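PDB 4IPA: putative curved DNA-binding protein from Chaetomium thermophilum var. thermophilum DSM 1495, which belongs to the methionine aminopeptidase-like M24 family as an Arx1 protein linked to ribosome biogenesis, and may bind DNA. Local coordinates for residues A[377-380]-A[381-385]; A[284-287]-A[288-291]; A[57-60]-A[61-65]. All coordinates share one frame; numbering follows the deposited sequence.

How the contacts relate
The three contacts show how one motif, the i to i+4 helical turn, takes its chemistry from its place in the fold. Contact 3 is the most interior: mid-helix in 53-69, it meets helix 23-46 and the strands 79-88 and 115-124. Contacts 1 and 2 lie farther out, at the first turns of helices 379-386 and 286-299, on opposite sides of the chain's centre with their own centres about 54 Å apart. Their starts differ: an aspartate caps contact 1, whereas contact 2 pairs an arginine with preceding carbonyls. No two contacts touch, but Glu65 of contact 3 forms a salt bridge with Lys298 on the helix that contact 2 begins.

Contact 1 (A[377-380]-A[381-385])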
loop_
_atom_site.group_PDB
_atom_site.type_symbol
_atom_site.label_atom_id
_atom_site.label_comp_id
_atom_site.label_asym_id
_atom_site.label_seq_id
_atom_site.Cartn_x
_atom_site.Cartn_y
_atom_site.Cartn_z
ATOM N N GLU A 377 2.307 26.431 1.845
ATOM C CA GLU A 377 3.026 27.692 1.726
ATOM C C GLU A 377 4.474 27.611 2.203
ATOM O O GLU A 377 5.283 28.476 1.883
ATOM C CB GLU A 377 2.255 28.806 2.438
ATOM C CG GLU A 377 0.991 29.185 1.672
ATOM C CD GLU A 377 0.050 30.076 2.453
ATOM O OE1 GLU A 377 0.353 30.405 3.620
ATOM O OE2 GLU A 377 -1.002 30.448 1.890
ATOM N N ASP A 378 4.802 26.560 2.943
ATOM C CA ASP A 378 6.151 26.403 3.463
ATOM C C ASP A 378 7.157 26.349 2.318
ATOM O O ASP A 378 6.986 25.576 1.373
ATOM C CB ASP A 378 6.250 25.155 4.345
ATOM C CG ASP A 378 7.652 24.923 4.867
ATOM O OD1 ASP A 378 8.449 24.279 4.150
ATOM O OD2 ASP A 378 7.957 25.388 5.987
ATOM N N GLU A 379 8.194 27.181 2.401
ATOM C CA GLU A 379 9.166 27.314 1.313
ATOM C C GLU A 379 10.011 26.063 1.113
ATOM O O GLU A 379 10.290 25.679 -0.014
ATOM C CB GLU A 379 10.085 28.526 1.526
ATOM C CG GLU A 379 9.599 29.819 0.865
ATOM C CD GLU A 379 9.456 29.704 -0.654
ATOM O OE1 GLU A 379 10.382 29.164 -1.308
ATOM O OE2 GLU A 379 8.413 30.152 -1.189
ATOM N N GLU A 380 10.425 25.446 2.210
ATOM C CA GLU A 380 11.219 24.227 2.153
ATOM C C GLU A 380 10.463 23.156 1.365
ATOM O O GLU A 380 10.997 22.546 0.436
ATOM C CB GLU A 380 11.534 23.747 3.575
ATOM C CG GLU A 380 12.318 22.445 3.652
ATOM C CD GLU A 380 12.849 22.163 5.050
ATOM O OE1 GLU A 380 12.313 22.737 6.026
ATOM O OE2 GLU A 380 13.806 21.362 5.173
ATOM N N ILE A 381 9.204 22.952 1.720
ATOM C CA ILE A 381 8.377 21.981 1.024
ATOM C C ILE A 381 8.124 22.318 -0.452
ATOM O O ILE A 381 8.260 21.449 -1.316
ATOM C CB ILE A 381 7.063 21.746 1.776
ATOM C CG1 ILE A 381 7.356 21.033 3.082
ATOM C CG2 ILE A 381 6.110 20.901 0.958
ATOM C CD1 ILE A 381 6.137 20.861 3.931
ATOM N N LEU A 382 7.777 23.568 -0.755
ATOM C CA LEU A 382 7.547 23.949 -2.159
ATOM C C LEU A 382 8.804 23.737 -3.005
ATOM O O LEU A 382 8.727 23.395 -4.186
ATOM C CB LEU A 382 7.057 25.397 -2.285
ATOM C CG LEU A 382 5.684 25.692 -1.681
ATOM C CD1 LEU A 382 5.442 27.189 -1.732
ATOM C CD2 LEU A 382 4.575 24.936 -2.417
ATOM N N LYS A 383 9.960 23.933 -2.385
ATOM C CA LYS A 383 11.222 23.715 -3.069
ATOM C C LYS A 383 11.459 22.220 -3.365
ATOM O O LYS A 383 11.765 21.840 -4.501
ATOM C CB LYS A 383 12.362 24.351 -2.274
ATOM C CG LYS A 383 12.311 25.867 -2.220
ATOM C CD LYS A 383 13.461 26.450 -1.391
ATOM C CE LYS A 383 13.419 27.986 -1.360
ATOM N NZ LYS A 383 14.518 28.574 -0.537
ATOM N N ILE A 384 11.274 21.373 -2.360
ATOM C CA ILE A 384 11.295 19.924 -2.571
ATOM C C ILE A 384 10.377 19.494 -3.726
ATOM O O ILE A 384 10.787 18.744 -4.611
ATOM C CB ILE A 384 10.922 19.157 -1.289
ATOM C CG1 ILE A 384 11.980 19.389 -0.207
ATOM C CG2 ILE A 384 10.802 17.668 -1.568
ATOM C CD1 ILE A 384 11.476 19.160 1.198
ATOM N N LEU A 385 9.150 20.000 -3.737
ATOM C CA LEU A 385 8.209 19.676 -4.807
ATOM C C LEU A 385 8.698 20.049 -6.202
ATOM O O LEU A 385 8.233 19.480 -7.190
ATOM C CB LEU A 385 6.858 20.336 -4.547
ATOM C CG LEU A 385 6.073 19.633 -3.440
ATOM C CD1 LEU A 385 4.775 20.367 -3.148
ATOM C CD2 LEU A 385 5.815 18.198 -3.863
#
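Asp378 reaches forward to Ile381 and closes the tight side of this turn: its OD1 accepts from Ile381 N at 2.9 Å, in a nearly straight bond (166°) that enters almost along the C-O axis. With CG anti to the backbone N (chi1 178°), the carboxylate turns toward the backbone N-H of Ile381, where OD1 also lies 3.6 Å from CG1 of Ile381. The two side chains cross at about a right angle. The other oxygen, OD2, forms a salt bridge with Lys202, so one carboxylate serves both the backbone and the neighbouring helix 193-205. This is the classical N-cap, with Asp378 just before helix 379-386; its carbonyl begins the regular backbone bonding, Leu382 N to Asp378 O at 3.0 Å. Ile381 and Ile384 are buried, packing on Val203 and Leu199 respectively. Glu380 runs beside Ile384 in the same direction, CG 4.2 Å from CD1, and its OE2 is taken by Lys195 in a salt bridge. The opposite character appears at Glu379 and Lys383, both exposed. The carboxylate oxygen OE1 of Glu379 meets the lysine's aliphatic chain, 3.3 Å from Lys383 CE, while the same OE1 stays 4.2 Å from Lys383 NZ, beyond a salt bridge. The opposite charges may still attract across that gap, and Glu379, bent at chi2 (-60°), crosses the extended lysine at a slant.

Contact 2 (A[284-287]-A[288-291]); sequences KRPT and SRKI
NH1 of Arg289 reaches back to two successive carbonyls: Lys284 O at 2.8 Å, through a weak bond bent to 140°, and Leu283 O. The contact is the first turn of helix 286-299, with Arg285 at the N-cap position and Pro286, which has no backbone N-H to satisfy, opening the helix. A bend in the arginine at chi3 (-68°) folds its guanidinium back over this start. Lys284 O sits at the edge of the flat group, whereas Pro286 CA lies over one face, offset toward the rim, and NH2 comes to 3.9 Å from Pro286 CB. In the backbone, Arg289 N bonds to Arg285 O at 3.1 Å and Ile291 N to Thr287 O at 3.0 Å. On the buried side, Ser288 OG hydrogen-bonds to Glu321 OE1 and Gly318 O of helix 312-324. Glu321 also accepts from the backbone N of Lys284 and of Arg285, so it fastens the approach to the helix as well as its first turn. Lys290 extends to a salt bridge with Asp314, on which Thr287 and Ile291 also pack. Within the turn itself, Ile291 CG1 rests 3.4 Å from Thr287 O.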
loop_
_atom_site.group_PDB
_atom_site.type_symbol
_atom_site.label_atom_id
_atom_site.label_comp_id
_atom_site.label_asym_id
_atom_site.label_seq_id
_atom_site.Cartn_x
_atom_site.Cartn_y
_atom_site.Cartn_z
ATOM N N LYS A 284 1.292 -28.247 15.944
ATOM C CA LYS A 284 0.804 -29.494 16.524
ATOM C C LYS A 284 -0.550 -29.908 15.962
ATOM O O LYS A 284 -0.846 -31.098 15.835
ATOM C CB LYS A 284 0.736 -29.381 18.052
ATOM C CG LYS A 284 2.109 -29.186 18.695
ATOM C CD LYS A 284 2.038 -29.187 20.214
ATOM C CE LYS A 284 3.438 -29.229 20.818
ATOM N NZ LYS A 284 3.422 -29.273 22.312
ATOM N N ARG A 285 -1.359 -28.922 15.597
ATOM C CA ARG A 285 -2.728 -29.183 15.177
ATOM C C ARG A 285 -2.826 -29.454 13.684
ATOM O O ARG A 285 -2.274 -28.713 12.868
ATOM C CB ARG A 285 -3.635 -28.026 15.612
ATOM C CG ARG A 285 -3.581 -27.835 17.122
ATOM C CD ARG A 285 -4.328 -26.612 17.603
ATOM N NE ARG A 285 -5.744 -26.620 17.244
ATOM C CZ ARG A 285 -6.691 -27.282 17.913
ATOM N NH1 ARG A 285 -6.384 -28.020 18.979
ATOM N NH2 ARG A 285 -7.955 -27.212 17.512
ATOM N N PRO A 286 -3.530 -30.531 13.322
ATOM C CA PRO A 286 -3.581 -30.959 11.925
ATOM C C PRO A 286 -4.216 -29.916 11.015
ATOM O O PRO A 286 -3.773 -29.783 9.885
ATOM C CB PRO A 286 -4.426 -32.242 11.975
ATOM C CG PRO A 286 -5.194 -32.150 13.255
ATOM C CD PRO A 286 -4.301 -31.421 14.208
ATOM N N THR A 287 -5.228 -29.190 11.474
ATOM C CA THR A 287 -5.799 -28.163 10.613
ATOM C C THR A 287 -4.850 -26.973 10.458
ATOM O O THR A 287 -4.865 -26.289 9.438
ATOM C CB THR A 287 -7.182 -27.702 11.061
ATOM O OG1 THR A 287 -8.049 -28.838 11.178
ATOM C CG2 THR A 287 -7.761 -26.741 10.029
ATOM N N SER A 288 -4.010 -26.746 11.459
ATOM C CA SER A 288 -2.962 -25.747 11.339
ATOM C C SER A 288 -1.985 -26.114 10.225
ATOM O O SER A 288 -1.698 -25.294 9.350
ATOM C CB SER A 288 -2.235 -25.564 12.675
ATOM O OG SER A 288 -3.137 -25.033 13.630
ATOM N N ARG A 289 -1.496 -27.351 10.235
ATOM C CA ARG A 289 -0.528 -27.762 9.223
ATOM C C ARG A 289 -1.169 -27.747 7.849
ATOM O O ARG A 289 -0.526 -27.441 6.841
ATOM C CB ARG A 289 0.040 -29.146 9.532
ATOM C CG ARG A 289 0.797 -29.200 10.848
ATOM C CD ARG A 289 1.544 -30.528 11.008
ATOM N NE ARG A 289 0.634 -31.659 11.166
ATOM C CZ ARG A 289 0.157 -32.074 12.336
ATOM N NH1 ARG A 289 0.508 -31.452 13.456
ATOM N NH2 ARG A 289 -0.666 -33.113 12.387
ATOM N N LYS A 290 -2.450 -28.082 7.822
ATOM C CA LYS A 290 -3.185 -28.188 6.568
ATOM C C LYS A 290 -3.319 -26.823 5.895
ATOM O O LYS A 290 -3.104 -26.680 4.697
ATOM C CB LYS A 290 -4.569 -28.794 6.827
ATOM C CG LYS A 290 -5.451 -28.844 5.600
ATOM C CD LYS A 290 -6.785 -29.522 5.901
ATOM C CE LYS A 290 -7.557 -29.783 4.611
ATOM N NZ LYS A 290 -8.948 -30.214 4.888
ATOM N N ILE A 291 -3.703 -25.834 6.687
ATOM C CA ILE A 291 -3.871 -24.464 6.232
ATOM C C ILE A 291 -2.489 -23.886 5.908
ATOM O O ILE A 291 -2.314 -23.155 4.934
ATOM C CB ILE A 291 -4.560 -23.642 7.340
ATOM C CG1 ILE A 291 -6.060 -23.946 7.351
ATOM C CG2 ILE A 291 -4.298 -22.168 7.184
ATOM C CD1 ILE A 291 -6.680 -23.914 5.993
#

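Contact 3 (A[57-60]-A[61-65])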
loop_
_atom_site.group_PDB
_atom_site.type_symbol
_atom_site.label_atom_id
_atom_site.label_comp_id
_atom_site.label_asym_id
_atom_site.label_seq_id
_atom_site.Cartn_x
_atom_site.Cartn_y
_atom_site.Cartn_z
ATOM N N CYS A 57 -14.186 -7.784 -3.464
ATOM C CA CYS A 57 -12.951 -8.502 -3.149
ATOM C C CYS A 57 -12.890 -9.838 -3.878
ATOM O O CYS A 57 -11.848 -10.199 -4.437
ATOM C CB CYS A 57 -12.814 -8.742 -1.643
ATOM S SG CYS A 57 -12.674 -7.261 -0.642
ATOM N N GLU A 58 -13.993 -10.584 -3.864
ATOM C CA GLU A 58 -14.008 -11.867 -4.560
ATOM C C GLU A 58 -13.790 -11.674 -6.059
ATOM O O GLU A 58 -13.013 -12.400 -6.686
ATOM C CB GLU A 58 -15.307 -12.640 -4.299
ATOM C CG GLU A 58 -15.406 -13.242 -2.895
ATOM C CD GLU A 58 -16.713 -14.016 -2.651
ATOM O OE1 GLU A 58 -17.655 -13.898 -3.460
ATOM O OE2 GLU A 58 -16.795 -14.741 -1.641
ATOM N N GLN A 59 -14.471 -10.691 -6.633
ATOM C CA GLN A 59 -14.336 -10.430 -8.067
ATOM C C GLN A 59 -12.929 -9.956 -8.430
ATOM O O GLN A 59 -12.381 -10.339 -9.470
ATOM C CB GLN A 59 -15.380 -9.420 -8.547
ATOM C CG GLN A 59 -15.347 -9.162 -10.058
ATOM C CD GLN A 59 -15.509 -10.439 -10.890
ATOM O OE1 GLN A 59 -16.120 -11.412 -10.452
ATOM N NE2 GLN A 59 -14.948 -10.433 -12.087
ATOM N N GLY A 60 -12.350 -9.126 -7.569
ATOM C CA GLY A 60 -10.999 -8.639 -7.792
ATOM C C GLY A 60 -10.033 -9.806 -7.795
ATOM O O GLY A 60 -9.160 -9.892 -8.669
ATOM N N ASP A 61 -10.206 -10.712 -6.830
ATOM C CA ASP A 61 -9.315 -11.860 -6.695
ATOM C C ASP A 61 -9.422 -12.787 -7.904
ATOM O O ASP A 61 -8.424 -13.324 -8.376
ATOM C CB ASP A 61 -9.573 -12.610 -5.380
ATOM C CG ASP A 61 -9.047 -11.848 -4.157
ATOM O OD1 ASP A 61 -8.262 -10.889 -4.346
ATOM O OD2 ASP A 61 -9.416 -12.209 -3.012
ATOM N N LYS A 62 -10.637 -12.952 -8.383
ATOM C CA LYS A 62 -10.914 -13.722 -9.556
ATOM C C LYS A 62 -10.255 -13.120 -10.788
ATOM O O LYS A 62 -9.607 -13.796 -11.503
ATOM C CB LYS A 62 -12.408 -13.919 -9.736
ATOM C CG LYS A 62 -12.840 -14.273 -11.125
ATOM C CD LYS A 62 -14.331 -14.214 -11.276
ATOM C CE LYS A 62 -14.837 -15.399 -12.040
ATOM N NZ LYS A 62 -15.867 -14.943 -12.978
ATOM N N LEU A 63 -10.429 -11.850 -11.001
ATOM C CA LEU A 63 -9.733 -11.151 -12.034
ATOM C C LEU A 63 -8.235 -11.297 -12.005
ATOM O O LEU A 63 -7.639 -11.416 -13.021
ATOM C CB LEU A 63 -10.056 -9.712 -11.949
ATOM C CG LEU A 63 -11.246 -9.521 -12.792
ATOM C CD1 LEU A 63 -11.967 -8.282 -12.359
ATOM C CD2 LEU A 63 -10.640 -9.385 -14.161
ATOM N N MET A 64 -7.654 -11.258 -10.825
ATOM C CA MET A 64 -6.251 -11.371 -10.648
ATOM C C MET A 64 -5.765 -12.714 -11.105
ATOM O O MET A 64 -4.774 -12.830 -11.762
ATOM C CB MET A 64 -5.896 -11.198 -9.193
ATOM C CG MET A 64 -4.439 -11.311 -8.861
ATOM S SD MET A 64 -3.513 -9.870 -9.363
ATOM C CE MET A 64 -3.876 -8.782 -8.061
ATOM N N GLU A 65 -6.491 -13.730 -10.735
ATOM C CA GLU A 65 -6.095 -15.060 -11.176
ATOM C C GLU A 65 -6.194 -15.221 -12.697
ATOM O O GLU A 65 -5.283 -15.764 -13.318
ATOM C CB GLU A 65 -6.870 -16.141 -10.436
ATOM C CG GLU A 65 -6.555 -16.189 -8.954
ATOM C CD GLU A 65 -7.181 -17.392 -8.262
ATOM O OE1 GLU A 65 -7.875 -18.185 -8.937
ATOM O OE2 GLU A 65 -6.973 -17.551 -7.043
HETATM O O HOH W 1 -14.891 -12.332 -14.470
#
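Gln59 touches both Lys62 and Leu63, and its two amide ends do different work. Van der Waals contacts of the amide with aliphatic carbons come first: OE1 lies 3.4 Å from Lys62 CD, and NE2 is 3.7 Å from Leu63 CD1. CG leaves anti to the backbone N (chi1 -177°), then a turn at chi2 (56°) folds the amide toward the lysine and leucine, crossing each at a slant. Water-mediated bonding forms a second layer, a single water accepting from Gln59 NE2 at 3.0 Å and from Lys62 NZ at 3.2 Å. An alanine here would strip away the amide, and Lys62 would probably lose its shared water and be freer to turn, with Leu63 less covered. Backbone bonds make up the third kind: Leu63 N meets Gln59 O almost straight (175°), and Asp61 N donates to Cys57 O at 2.9 Å. The ionic partners lie outside the turn, since Asp61 pairs with Arg307 and also bonds to Thr85, while Glu58 pairs with Arg100. In this helix of the M24 pita-bread fold, Gln59 and Leu63 touch Leu46 and Glu42 of helix 23-46, and Met64 lies between that helix and the strands, touching Ile35 on it, Phe81 on strand 79-88 and Leu120 on strand 115-124.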